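Local atomic coordinates of putative phosphatase (Bacteroides thetaiotaomicron, PDB entry 3KYA), a protein that is of unproven function but is thought to be a phosphatase, binds zinc ions and carries an IPT/TIG domain. Residues Ser21-Thr24 / Pro25-Gly28; Val450-Asp453 / Val454-Met457. All coordinates share one frame; numbering follows the deposited sequence. Where two conformers were deposited one is given.

The two contacts are both local, each within one run of eight residues, and they share no strand: their nearest atoms are about 17 Å apart. Interaction 1 lies at the surface, its centre about 35 Å from the centre of the chain, on the kinked strand 19-28 of the IPT/TIG domain. Interaction 2 is partly buried, about 10 Å from the chain centre, and turns the chain from strand 446-452 into strand 457-462. Charge does the work in 21-28, where a lysine side chain bridges a zinc-bound aspartate and a backbone carbonyl. In 450-457 an aspartate instead gathers backbone N-H groups, and charged side chains meet solvent around it.

Interaction 1: Ser21-Thr24 / Pro25-Gly28; sequences SDFT and PKEG. With ZN (zinc ion), chain B; EDO (1,2-ethanediol), chain I.
The Phe23 ring takes the carbonyl oxygen of Pro25 at its edge, in the ring plane, with CD1 3.6 Å from Pro25 O; that oxygen is buried and has no hydrogen-bond partner in the model. Lys26 CD approaches the ring obliquely, 3.9 Å from Phe23 CE1, and its ammonium stands well above one face, too far off for more than a weak cation-pi attraction. The other flat group is the Asp22 carboxylate. Lys26 NZ forms a salt bridge with Asp22 OD1 at 3.0 Å, arriving on the syn side and 23° out of the plane. The backbone N of Phe23 reaches Asp22 OD1 at 2.8 Å from the same face, though further out of plane. Asp22 OD2 meanwhile binds a zinc ion at 2.2 Å, so the carboxylate is held at both oxygens, and the metal's positive charge would probably keep it ionised. Lys26 NZ also donates to Phe23 O at 2.7 Å, almost in line with the carbonyl (162°). Bends at chi2 (-61°) and chi4 fold the lysine back over the strand to reach both acceptors. Replacing Phe23 with an alanine would probably leave a gap beside Pro25 O and the lysine methylenes. Between Thr24 and Pro25 the peptide is cis, which kinks the chain; Thr24 O there accepts a bond from an ethanediol that also binds Asp338 and Tyr350 of the second subunit. A classic beta bulge sets Ser21 and Asp22 both opposite Tyr37 on strand 33-39, the hairpin partner of strand 19-28, and past the kink Lys26 and Gly28 bond through their backbones to Ser100 of strand 100-101, which runs parallel to strand 19-28.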
# COMPACT_ATOMS: atom_id res chain seq x y z
N SER A 21 -21.47 -25.15 13.55
CA SER A 21 -21.36 -26.00 12.36
C SER A 21 -20.25 -25.60 11.39
O SER A 21 -19.76 -26.43 10.63
CB SER A 21 -22.68 -26.00 11.60
OG SER A 21 -23.01 -24.67 11.21
N ASP A 22 -19.85 -24.33 11.42
CA ASP A 22 -18.91 -23.82 10.44
C ASP A 22 -18.49 -22.41 10.86
O ASP A 22 -19.12 -21.80 11.71
CB ASP A 22 -19.60 -23.76 9.07
CG ASP A 22 -18.64 -23.72 7.90
OD1 ASP A 22 -17.41 -23.73 8.07
OD2 ASP A 22 -19.15 -23.72 6.75
N PHE A 23 -17.43 -21.92 10.25
CA PHE A 23 -17.00 -20.55 10.46
C PHE A 23 -16.19 -20.10 9.26
O PHE A 23 -15.64 -20.93 8.52
CB PHE A 23 -16.21 -20.35 11.78
CG PHE A 23 -15.05 -21.30 11.96
CD1 PHE A 23 -13.80 -21.00 11.46
CD2 PHE A 23 -15.22 -22.48 12.66
CE1 PHE A 23 -12.74 -21.89 11.61
CE2 PHE A 23 -14.17 -23.38 12.82
CZ PHE A 23 -12.91 -23.07 12.30
N THR A 24 -16.14 -18.78 9.06
CA THR A 24 -15.41 -18.20 7.95
C THR A 24 -14.91 -16.79 8.31
O THR A 24 -15.65 -16.01 8.93
CB THR A 24 -16.27 -18.17 6.68
OG1 THR A 24 -15.46 -17.76 5.58
CG2 THR A 24 -17.46 -17.23 6.82
N PRO A 25 -13.65 -16.47 7.96
CA PRO A 25 -12.67 -17.33 7.27
C PRO A 25 -12.12 -18.45 8.16
O PRO A 25 -12.33 -18.44 9.38
CB PRO A 25 -11.56 -16.35 6.89
CG PRO A 25 -11.60 -15.31 7.96
CD PRO A 25 -13.08 -15.16 8.30
N LYS A 26 -11.43 -19.41 7.56
CA LYS A 26 -10.85 -20.55 8.29
C LYS A 26 -9.51 -20.19 8.93
O LYS A 26 -9.04 -20.88 9.84
CB LYS A 26 -10.67 -21.75 7.35
CG LYS A 26 -11.98 -22.28 6.73
CD LYS A 26 -12.95 -22.78 7.79
CE LYS A 26 -14.18 -23.49 7.19
NZ LYS A 26 -15.14 -22.56 6.49
N GLU A 27 -8.90 -19.12 8.43
CA GLU A 27 -7.62 -18.64 8.91
C GLU A 27 -7.65 -17.12 8.94
O GLU A 27 -8.40 -16.48 8.20
CB GLU A 27 -6.48 -19.12 8.00
CG GLU A 27 -6.60 -18.68 6.54
CD GLU A 27 -7.66 -19.46 5.75
OE1 GLU A 27 -7.52 -20.70 5.61
OE2 GLU A 27 -8.61 -18.83 5.22
N GLY A 28 -6.81 -16.54 9.78
CA GLY A 28 -6.72 -15.09 9.90
C GLY A 28 -5.95 -14.68 11.14
O GLY A 28 -5.57 -15.53 11.95
ZN ZN B . -21.29 -24.16 6.43
C1 EDO I . -15.97 -12.53 7.94
O1 EDO I . -16.68 -13.57 7.27
C2 EDO I . -16.38 -11.19 7.38
O2 EDO I . -17.81 -11.05 7.39

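Interaction 2: Val450-Asp453 / Val454-Met457; sequences VYDD and VKEM. With EDO (1,2-ethanediol), chain G; EDO (1,2-ethanediol), chain K.
Asp452 and Met457 pair across the turn, Asp452 N giving a bond to Met457 O at 2.8 Å and Met457 N returning one to Asp452 O at 3.2 Å. Glu456 N adds a weak, bent hydrogen bond to Asp452 O. On the tight side the Asp452 carboxylate folds over the turn, CG anti to the backbone N (chi1 -178°), and OD1 receives two backbone N-H groups. Val454 N comes to Asp452 OD1 at 2.9 Å, nearly along the C-O bond, closing an Asx turn. Lys455 N comes to the same Asp452 OD1 at 3.0 Å from well above the carboxylate plane (66°), in an almost straight bond. Lys151, from outside the turn, adds a salt bridge to this oxygen, so it is heavily used, and its negative charge is probably well stabilised. The Tyr451 ring meets the backbone of Glu456 and Met457 obliquely, CD1 3.4 Å from Met457 O. Glu456 and Met457 both face Asp452, a G1 beta bulge that ends the tight turn of the beta hairpin formed by strands 446-452 and 457-462, neighbours in an antiparallel sheet. Selenomethionine Met457 turns its side chain to the same face as Asp452, packing on Thr470 and Ser472 of the next strand. The loose side is wetter. A water gives a hydrogen bond to Asp452 OD2 at 2.9 Å and accepts one from Lys455 NZ, linking two opposite charges that do not touch directly. The Tyr451 hydroxyl shares a hydrogen bond with one ethanediol; a second ethanediol donates from O1 to Glu456 OE2 at 2.7 Å.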
# COMPACT_ATOMS: atom_id res chain seq x y z
N VAL A 450 18.14 -1.54 15.11
CA VAL A 450 18.90 -2.58 14.39
C VAL A 450 17.94 -3.69 14.01
O VAL A 450 16.88 -3.83 14.62
CB VAL A 450 20.07 -3.21 15.21
CG1 VAL A 450 21.22 -2.25 15.33
CG2 VAL A 450 19.60 -3.72 16.57
N TYR A 451 18.31 -4.49 13.01
CA TYR A 451 17.52 -5.63 12.58
C TYR A 451 18.42 -6.85 12.45
O TYR A 451 19.47 -6.78 11.81
CB TYR A 451 16.85 -5.35 11.23
CG TYR A 451 15.93 -6.44 10.72
CD1 TYR A 451 14.66 -6.62 11.27
CD2 TYR A 451 16.29 -7.23 9.63
CE1 TYR A 451 13.80 -7.62 10.79
CE2 TYR A 451 15.42 -8.21 9.13
CZ TYR A 451 14.18 -8.39 9.71
OH TYR A 451 13.31 -9.36 9.23
N ASP A 452 18.02 -7.93 13.11
CA ASP A 452 18.70 -9.21 12.99
C ASP A 452 18.02 -9.89 11.81
O ASP A 452 16.83 -10.28 11.90
CB ASP A 452 18.56 -10.01 14.29
CG ASP A 452 19.28 -11.34 14.24
OD1 ASP A 452 19.36 -11.98 13.16
OD2 ASP A 452 19.75 -11.78 15.32
N ASP A 453 18.76 -10.04 10.70
CA ASP A 453 18.23 -10.59 9.45
C ASP A 453 18.08 -12.12 9.41
O ASP A 453 17.64 -12.69 8.40
CB ASP A 453 19.04 -10.06 8.25
CG ASP A 453 20.55 -10.26 8.40
OD1 ASP A 453 20.99 -11.12 9.20
OD2 ASP A 453 21.31 -9.54 7.70
N VAL A 454 18.45 -12.79 10.51
CA VAL A 454 18.33 -14.25 10.61
C VAL A 454 17.16 -14.56 11.55
O VAL A 454 16.27 -15.33 11.19
CB VAL A 454 19.66 -14.91 11.04
CG1 VAL A 454 19.46 -16.35 11.48
CG2 VAL A 454 20.69 -14.80 9.87
N LYS A 455 17.13 -13.94 12.73
CA LYS A 455 16.00 -14.08 13.66
C LYS A 455 14.78 -13.26 13.22
O LYS A 455 13.67 -13.48 13.74
CB LYS A 455 16.43 -13.70 15.09
CG LYS A 455 17.33 -14.75 15.72
CD LYS A 455 17.83 -14.35 17.11
CE LYS A 455 18.41 -15.56 17.82
NZ LYS A 455 19.54 -16.20 17.05
N GLU A 456 14.97 -12.37 12.26
CA GLU A 456 13.91 -11.51 11.73
C GLU A 456 13.23 -10.69 12.83
O GLU A 456 12.02 -10.78 13.05
CB GLU A 456 12.90 -12.33 10.92
CG GLU A 456 13.53 -12.85 9.64
CD GLU A 456 12.59 -13.72 8.81
OE1 GLU A 456 11.65 -14.31 9.37
OE2 GLU A 456 12.83 -13.82 7.59
N MSE A 457 14.04 -9.91 13.52
CA MSE A 457 13.55 -9.05 14.59
C MSE A 457 14.35 -7.77 14.72
O MSE A 457 15.55 -7.73 14.41
CB MSE A 457 13.56 -9.78 15.93
CG MSE A 457 14.90 -10.18 16.43
SE MSE A 457 14.69 -11.30 18.04
CE MSE A 457 14.21 -9.88 19.26
C1 EDO G . 11.65 -16.17 5.73
O1 EDO G . 11.26 -14.80 5.58
C2 EDO G . 10.67 -16.89 6.66
O2 EDO G . 11.37 -17.39 7.81
C1 EDO K . 9.83 -7.60 7.97
O1 EDO K . 8.92 -6.49 8.07
C2 EDO K . 10.23 -8.01 9.38
O2 EDO K . 10.63 -9.38 9.40
O HOH W 1 20.91 -14.40 14.96